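Local coordinates for type III effector HopU1 (Pseudomonas syringae pv. tomato, PDB 3U0J), which probably transfers ADP-ribose from NAD+ to arginine residues of target proteins, acting as a type III effector in the setting of plant immunity, at residues H45-Y48 / R49-R53; D66-M69 / D70-D74; D177-A180 / R181-L185. All coordinates share one frame; numbering follows the deposited sequence.

Contact 1. Residues H45-Y48 / R49-R53; sequences HDFY and RFAAR
The last turns of helix 41-52 show how a helix sorts its side chains, with F47 meeting F50 and A51 on a buried flank and Y48 meeting R49 on a flank nearer solvent. On the buried side A51 CB sits over one face of the F47 ring, displaced toward the rim, 4.1 Å from CE2. F50 CD2 approaches F47 CD1 at 4.3 Å. F47 also reaches helices 89-99 and 145-162, so this flank looks into the helical part of the protein.

On the neighbouring flank, Y48 and R49 point the same way. The R49 chain bends at chi2 (-39°), which brings its guanidinium alongside the tyrosine. Y48 CE2 lies above the centre of that group, 3.8 Å from R49 CZ, while the ring plane stands 74° from the guanidinium plane. The guanidinium thus turns its face to the rim of the tyrosine ring, not to its pi face. A water accepts from R49 NH1 at 2.9 Å and donates only a weak bond to Y48 OH, whose stronger partner is D66 on helix 65-71.

Backbone i to i-4 bonds run beneath: R49 N donates to H45 O at 3.1 Å and A51 N to F47 O at 2.7 Å, while the last, A52 N to Y48 O, is weak. With F47, F50 and A51 inward and R49 outward, the turns are typical of an amphipathic surface helix.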
loop_
_atom_site.group_PDB
_atom_site.type_symbol
_atom_site.label_atom_id
_atom_site.label_comp_id
_atom_site.label_asym_id
_atom_site.label_seq_id
_atom_site.Cartn_x
_atom_site.Cartn_y
_atom_site.Cartn_z
ATOM N N HIS A 45 16.967 11.781 -4.366
ATOM C CA HIS A 45 16.826 13.151 -4.841
ATOM C C HIS A 45 15.606 13.287 -5.775
ATOM O O HIS A 45 14.833 14.253 -5.704
ATOM C CB HIS A 45 18.088 13.580 -5.585
ATOM C CG HIS A 45 19.116 14.239 -4.720
ATOM N ND1 HIS A 45 20.278 13.606 -4.332
ATOM C CD2 HIS A 45 19.166 15.482 -4.188
ATOM C CE1 HIS A 45 20.992 14.424 -3.584
ATOM N NE2 HIS A 45 20.338 15.569 -3.480
ATOM N N ASP A 46 15.474 12.314 -6.675
ATOM C CA ASP A 46 14.356 12.256 -7.586
ATOM C C ASP A 46 13.087 12.395 -6.753
ATOM O O ASP A 46 12.265 13.289 -6.987
ATOM C CB ASP A 46 14.352 10.912 -8.298
ATOM C CG ASP A 46 15.408 10.815 -9.366
ATOM O OD1 ASP A 46 16.020 11.861 -9.683
ATOM O OD2 ASP A 46 15.624 9.689 -9.896
ATOM N N PHE A 47 12.952 11.516 -5.759
ATOM C CA PHE A 47 11.761 11.499 -4.924
ATOM C C PHE A 47 11.433 12.842 -4.275
ATOM O O PHE A 47 10.286 13.286 -4.295
ATOM C CB PHE A 47 11.858 10.450 -3.834
ATOM C CG PHE A 47 10.655 10.428 -2.944
ATOM C CD1 PHE A 47 9.503 9.745 -3.331
ATOM C CD2 PHE A 47 10.647 11.129 -1.740
ATOM C CE1 PHE A 47 8.382 9.735 -2.514
ATOM C CE2 PHE A 47 9.528 11.122 -0.915
ATOM C CZ PHE A 47 8.395 10.429 -1.297
ATOM N N TYR A 48 12.433 13.463 -3.672
ATOM C CA TYR A 48 12.246 14.766 -3.069
ATOM C C TYR A 48 11.657 15.770 -4.075
ATOM O O TYR A 48 10.700 16.488 -3.762
ATOM C CB TYR A 48 13.558 15.303 -2.492
ATOM C CG TYR A 48 13.374 16.679 -1.954
ATOM C CD1 TYR A 48 12.781 16.878 -0.729
ATOM C CD2 TYR A 48 13.732 17.794 -2.696
ATOM C CE1 TYR A 48 12.569 18.158 -0.231
ATOM C CE2 TYR A 48 13.527 19.085 -2.207
ATOM C CZ TYR A 48 12.943 19.256 -0.971
ATOM O OH TYR A 48 12.725 20.520 -0.462
ATOM N N ARG A 49 12.219 15.818 -5.278
ATOM C CA ARG A 49 11.720 16.725 -6.301
ATOM C C ARG A 49 10.326 16.327 -6.772
ATOM O O ARG A 49 9.510 17.184 -7.101
ATOM C CB ARG A 49 12.678 16.799 -7.510
ATOM C CG ARG A 49 13.803 17.839 -7.380
ATOM C CD ARG A 49 13.340 19.150 -6.710
ATOM N NE ARG A 49 14.474 19.857 -6.125
ATOM C CZ ARG A 49 14.381 20.973 -5.410
ATOM N NH1 ARG A 49 13.191 21.524 -5.212
ATOM N NH2 ARG A 49 15.485 21.543 -4.908
ATOM N N PHE A 50 10.070 15.025 -6.823
ATOM C CA PHE A 50 8.765 14.521 -7.208
ATOM C C PHE A 50 7.761 14.987 -6.203
ATOM O O PHE A 50 6.717 15.540 -6.566
ATOM C CB PHE A 50 8.742 12.988 -7.244
ATOM C CG PHE A 50 7.348 12.388 -7.160
ATOM C CD1 PHE A 50 6.548 12.270 -8.291
ATOM C CD2 PHE A 50 6.840 11.938 -5.952
ATOM C CE1 PHE A 50 5.255 11.714 -8.215
ATOM C CE2 PHE A 50 5.561 11.388 -5.875
ATOM C CZ PHE A 50 4.774 11.275 -7.016
ATOM N N ALA A 51 8.077 14.751 -4.935
ATOM C CA ALA A 51 7.135 15.009 -3.859
ATOM C C ALA A 51 6.918 16.495 -3.651
ATOM O O ALA A 51 5.888 16.919 -3.092
ATOM C CB ALA A 51 7.610 14.356 -2.566
ATOM N N ALA A 52 7.893 17.287 -4.086
ATOM C CA ALA A 52 7.859 18.710 -3.798
ATOM C C ALA A 52 6.815 19.346 -4.677
ATOM O O ALA A 52 6.289 20.415 -4.363
ATOM C CB ALA A 52 9.212 19.343 -4.034
ATOM N N ARG A 53 6.511 18.670 -5.777
ATOM C CA ARG A 53 5.525 19.157 -6.735
ATOM C C ARG A 53 4.095 18.731 -6.432
ATOM O O ARG A 53 3.167 19.251 -7.040
ATOM C CB ARG A 53 5.889 18.724 -8.157
ATOM C CG ARG A 53 6.870 19.656 -8.876
ATOM C CD ARG A 53 6.929 19.299 -10.371
ATOM N NE ARG A 53 7.068 17.851 -10.540
ATOM C CZ ARG A 53 8.228 17.232 -10.748
ATOM N NH1 ARG A 53 9.352 17.941 -10.845
ATOM N NH2 ARG A 53 8.261 15.906 -10.870
HETATM O O HOH W 1 12.722 23.073 -2.784
#

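Contact 2. Residues D66-M69 / D70-D74; sequences DDLM and DKFSD
S73 carries its OG between the backbone N and the carbonyl carbon (chi1 67°), a rotation that turns the hydroxyl back onto M69 O, one turn earlier in the chain. One turn likewise separates L68 and F72, whose CG atoms both stand beside their own backbone N (chi1 -71° and -74°); the matching first torsions send both side chains off the same flank, side by side and in the same direction.

S73 OG donates to M69 O over 2.7 Å and arrives in the carbonyl plane, giving this carbonyl at the end of the helix a side-chain partner. On the buried flank L68 CD2 touches F72 CE1 at 4.0 Å. The aliphatic part of K71 lies over one face of the F72 ring, with CG above its centre. F72 also meets F77 edge to face, and both L68 and F72 reach helix 89-99, which covers this flank.

The backbone records where the helix stops. K71 N donates to D67 O at 3.1 Å and F72 N to L68 O at 2.8 Å, both as regular helical bonds. Beyond them D70 O receives two donors from the same face of its plane, S73 N at 3.2 Å and D74 N at 3.0 Å, as the chain turns away. D74 then takes the N-cap position of helix 75-80; its side chain caps a backbone N of that helix, and its OD1 is also hydrogen-bonded to H76 ND1.

A serine hydroxyl bonded to the carbonyl four residues earlier is usual in or at the end of a helix, and an aspartate N-cap is a standard start for the next; here the two meet at the junction between helices 65-71 and 75-80.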
loop_
_atom_site.group_PDB
_atom_site.type_symbol
_atom_site.label_atom_id
_atom_site.label_comp_id
_atom_site.label_asym_id
_atom_site.label_seq_id
_atom_site.Cartn_x
_atom_site.Cartn_y
_atom_site.Cartn_z
ATOM N N ASP A 66 8.907 18.947 2.820
ATOM C CA ASP A 66 9.871 19.500 3.765
ATOM C C ASP A 66 9.421 19.178 5.190
ATOM O O ASP A 66 10.194 18.662 5.988
ATOM C CB ASP A 66 10.056 21.003 3.576
ATOM C CG ASP A 66 10.799 21.349 2.297
ATOM O OD1 ASP A 66 11.507 20.464 1.765
ATOM O OD2 ASP A 66 10.678 22.506 1.826
ATOM N N ASP A 67 8.165 19.464 5.509
ATOM C CA ASP A 67 7.622 19.040 6.789
ATOM C C ASP A 67 7.855 17.545 7.052
ATOM O O ASP A 67 8.144 17.141 8.178
ATOM C CB ASP A 67 6.129 19.339 6.863
ATOM C CG ASP A 67 5.820 20.808 6.737
ATOM O OD1 ASP A 67 6.652 21.637 7.186
ATOM O OD2 ASP A 67 4.729 21.125 6.198
ATOM N N LEU A 68 7.713 16.712 6.031
ATOM C CA LEU A 68 7.901 15.282 6.249
ATOM C C LEU A 68 9.368 14.938 6.433
ATOM O O LEU A 68 9.729 14.174 7.339
ATOM C CB LEU A 68 7.320 14.469 5.105
ATOM C CG LEU A 68 5.800 14.497 5.091
ATOM C CD1 LEU A 68 5.304 13.758 3.870
ATOM C CD2 LEU A 68 5.239 13.913 6.386
ATOM N N MET A 69 10.204 15.516 5.568
ATOM C CA MET A 69 11.645 15.289 5.583
ATOM C C MET A 69 12.147 15.652 6.963
ATOM O O MET A 69 13.172 15.156 7.440
ATOM C CB MET A 69 12.331 16.138 4.520
ATOM C CG MET A 69 12.203 15.571 3.107
ATOM S SD MET A 69 13.380 14.282 2.759
ATOM C CE MET A 69 12.359 12.910 2.998
ATOM N N ASP A 70 11.390 16.502 7.627
ATOM C CA ASP A 70 11.805 16.963 8.917
ATOM C C ASP A 70 11.348 15.991 10.012
ATOM O O ASP A 70 12.135 15.551 10.838
ATOM C CB ASP A 70 11.270 18.359 9.145
ATOM C CG ASP A 70 11.923 19.013 10.306
ATOM O OD1 ASP A 70 13.175 19.135 10.253
ATOM O OD2 ASP A 70 11.199 19.378 11.269
ATOM N N LYS A 71 10.078 15.627 10.003
ATOM C CA LYS A 71 9.596 14.749 11.044
ATOM C C LYS A 71 10.291 13.391 10.928
ATOM O O LYS A 71 10.531 12.723 11.934
ATOM C CB LYS A 71 8.062 14.636 11.017
ATOM C CG LYS A 71 7.474 13.317 10.544
ATOM C CD LYS A 71 5.997 13.234 10.908
ATOM C CE LYS A 71 5.531 11.799 11.122
ATOM N NZ LYS A 71 4.806 11.637 12.431
ATOM N N PHE A 72 10.651 13.000 9.708
ATOM C CA PHE A 72 11.240 11.679 9.501
ATOM C C PHE A 72 12.770 11.640 9.525
ATOM O O PHE A 72 13.376 10.590 9.317
ATOM C CB PHE A 72 10.665 11.015 8.247
ATOM C CG PHE A 72 9.249 10.515 8.430
ATOM C CD1 PHE A 72 8.220 10.937 7.579
ATOM C CD2 PHE A 72 8.936 9.652 9.467
ATOM C CE1 PHE A 72 6.921 10.498 7.748
ATOM C CE2 PHE A 72 7.642 9.208 9.635
ATOM C CZ PHE A 72 6.627 9.635 8.768
ATOM N N SER A 73 13.389 12.784 9.797
ATOM C CA SER A 73 14.836 12.856 9.932
ATOM C C SER A 73 15.116 13.153 11.389
ATOM O O SER A 73 16.217 12.942 11.876
ATOM C CB SER A 73 15.425 13.947 9.029
ATOM O OG SER A 73 15.041 15.246 9.450
ATOM N N ASP A 74 14.082 13.638 12.073
ATOM C CA ASP A 74 14.120 13.920 13.501
ATOM C C ASP A 74 14.825 12.790 14.226
ATOM O O ASP A 74 14.440 11.638 14.118
ATOM C CB ASP A 74 12.694 14.093 14.038
ATOM C CG ASP A 74 12.643 14.695 15.450
ATOM O OD1 ASP A 74 13.432 14.273 16.332
ATOM O OD2 ASP A 74 11.773 15.571 15.682
#

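Contact 3. Residues D177-A180 / R181-L185; sequences DTIA and RLYHL
D177 and R181 cross at a slant on one flank of helix 176-188, with the planes of their charged groups 89° apart, while I179 and Y183 run side by side on another. D177 OD1 sits off the guanidinium plane of R181, 3.9 Å from NH2, with no N-H directed to it, so this long salt bridge rests on charge alone. Both chains leave with CG opposite the backbone N (chi1 177° for D177), and the R181 chain bends at chi3; the pair lies on the exposed side, where its attraction is probably modest.

I179 and Y183 show the apolar counterpart. The I179 CG2 methyl lies in the plane of the Y183 ring at its edge, 3.6 Å from CE2 and 3.7 Å from CD2. Y183 packs edge to face with F265, and its OH is hydrogen-bonded to H263 ND1, which ties the ring to strand 263-269.

Backbone bonds repeat at every step, among them Y183 N to I179 O at 3.1 Å and H184 N to A180 O at 2.8 Å. T178, I179 and L182 touch I218 of strand 218-224. Charged residues outward and I179, L182 and Y183 on the strands are characteristic of an amphipathic helix packed against a beta sheet, here the mixed sheet that includes strands 218-224 and 263-269 in this member of the ADP-ribosyltransferase family.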
loop_
_atom_site.group_PDB
_atom_site.type_symbol
_atom_site.label_atom_id
_atom_site.label_comp_id
_atom_site.label_asym_id
_atom_site.label_seq_id
_atom_site.Cartn_x
_atom_site.Cartn_y
_atom_site.Cartn_z
ATOM N N ASP A 177 -20.724 -9.346 -9.852
ATOM C CA ASP A 177 -19.687 -9.658 -10.831
ATOM C C ASP A 177 -18.324 -9.870 -10.143
ATOM O O ASP A 177 -17.687 -10.909 -10.326
ATOM C CB ASP A 177 -19.595 -8.564 -11.889
ATOM C CG ASP A 177 -18.476 -8.818 -12.888
ATOM O OD1 ASP A 177 -17.409 -8.147 -12.808
ATOM O OD2 ASP A 177 -18.657 -9.719 -13.740
ATOM N N THR A 178 -17.888 -8.896 -9.345
ATOM C CA THR A 178 -16.672 -9.061 -8.557
ATOM C C THR A 178 -16.702 -10.333 -7.688
ATOM O O THR A 178 -15.773 -11.147 -7.712
ATOM C CB THR A 178 -16.371 -7.812 -7.675
ATOM O OG1 THR A 178 -16.193 -6.658 -8.513
ATOM C CG2 THR A 178 -15.110 -8.030 -6.848
ATOM N N ILE A 179 -17.772 -10.509 -6.928
ATOM C CA ILE A 179 -17.917 -11.700 -6.093
ATOM C C ILE A 179 -17.766 -12.986 -6.911
ATOM O O ILE A 179 -17.006 -13.885 -6.545
ATOM C CB ILE A 179 -19.286 -11.709 -5.351
ATOM C CG1 ILE A 179 -19.352 -10.562 -4.332
ATOM C CG2 ILE A 179 -19.513 -13.033 -4.661
ATOM C CD1 ILE A 179 -20.734 -10.280 -3.795
ATOM N N ALA A 180 -18.494 -13.058 -8.020
ATOM C CA ALA A 180 -18.432 -14.198 -8.926
ATOM C C ALA A 180 -16.999 -14.509 -9.394
ATOM O O ALA A 180 -16.589 -15.686 -9.488
ATOM C CB ALA A 180 -19.340 -13.954 -10.115
ATOM N N ARG A 181 -16.231 -13.461 -9.685
ATOM C CA ARG A 181 -14.872 -13.676 -10.147
ATOM C C ARG A 181 -14.055 -14.399 -9.091
ATOM O O ARG A 181 -13.297 -15.319 -9.404
ATOM C CB ARG A 181 -14.195 -12.366 -10.520
ATOM C CG ARG A 181 -12.793 -12.557 -11.054
ATOM C CD ARG A 181 -12.120 -11.223 -11.208
ATOM N NE ARG A 181 -12.782 -10.437 -12.245
ATOM C CZ ARG A 181 -12.919 -9.112 -12.204
ATOM N NH1 ARG A 181 -12.456 -8.424 -11.154
ATOM N NH2 ARG A 181 -13.537 -8.478 -13.204
ATOM N N LEU A 182 -14.202 -13.980 -7.841
ATOM C CA LEU A 182 -13.401 -14.564 -6.780
ATOM C C LEU A 182 -13.771 -16.019 -6.579
ATOM O O LEU A 182 -12.889 -16.879 -6.481
ATOM C CB LEU A 182 -13.554 -13.780 -5.484
ATOM C CG LEU A 182 -12.923 -12.402 -5.624
ATOM C CD1 LEU A 182 -13.232 -11.496 -4.458
ATOM C CD2 LEU A 182 -11.427 -12.570 -5.796
ATOM N N TYR A 183 -15.071 -16.306 -6.518
ATOM C CA TYR A 183 -15.498 -17.695 -6.378
ATOM C C TYR A 183 -14.958 -18.467 -7.563
ATOM O O TYR A 183 -14.470 -19.578 -7.415
ATOM C CB TYR A 183 -17.009 -17.822 -6.295
ATOM C CG TYR A 183 -17.584 -17.611 -4.909
ATOM C CD1 TYR A 183 -17.385 -18.541 -3.900
ATOM C CD2 TYR A 183 -18.342 -16.494 -4.620
ATOM C CE1 TYR A 183 -17.916 -18.351 -2.644
ATOM C CE2 TYR A 183 -18.874 -16.295 -3.376
ATOM C CZ TYR A 183 -18.657 -17.220 -2.391
ATOM O OH TYR A 183 -19.198 -17.007 -1.146
ATOM N N HIS A 184 -14.995 -17.851 -8.738
ATOM C CA HIS A 184 -14.417 -18.501 -9.905
ATOM C C HIS A 184 -12.921 -18.814 -9.764
ATOM O O HIS A 184 -12.476 -19.920 -10.063
ATOM C CB HIS A 184 -14.664 -17.676 -11.159
ATOM C CG HIS A 184 -14.154 -18.329 -12.400
ATOM N ND1 HIS A 184 -14.707 -19.486 -12.907
ATOM C CD2 HIS A 184 -13.131 -18.003 -13.225
ATOM C CE1 HIS A 184 -14.050 -19.839 -13.999
ATOM N NE2 HIS A 184 -13.093 -18.953 -14.217
ATOM N N LEU A 185 -12.146 -17.830 -9.327
ATOM C CA LEU A 185 -10.717 -18.021 -9.138
ATOM C C LEU A 185 -10.490 -19.191 -8.198
ATOM O O LEU A 185 -9.667 -20.079 -8.462
ATOM C CB LEU A 185 -10.093 -16.753 -8.562
ATOM C CG LEU A 185 -9.245 -15.847 -9.458
ATOM C CD1 LEU A 185 -9.507 -16.114 -10.906
ATOM C CD2 LEU A 185 -9.471 -14.374 -9.141
#

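Along the chain the contacts come in series, on helices 41-52, 65-71 and 176-188. Contacts 1 and 2 are neighbours in the N-terminal helical region, their centres about 14 Å apart, and they meet directly: Y48 OH lies 2.5 Å from D66 OD1, a probable hydrogen bond, and Y48 CD1 packs on M69 CG at 4.1 Å. Both also lean on helix 89-99, which joins them into one packed group. Contact 3 sits on the opposite side of the chain's centre, about 40 Å and 43 Å from the other two, centre to centre, against the mixed sheet that includes strands 218-224 and 263-269. Together they sample two parts of the protein, the N-terminal helices and the sheet of the transferase fold.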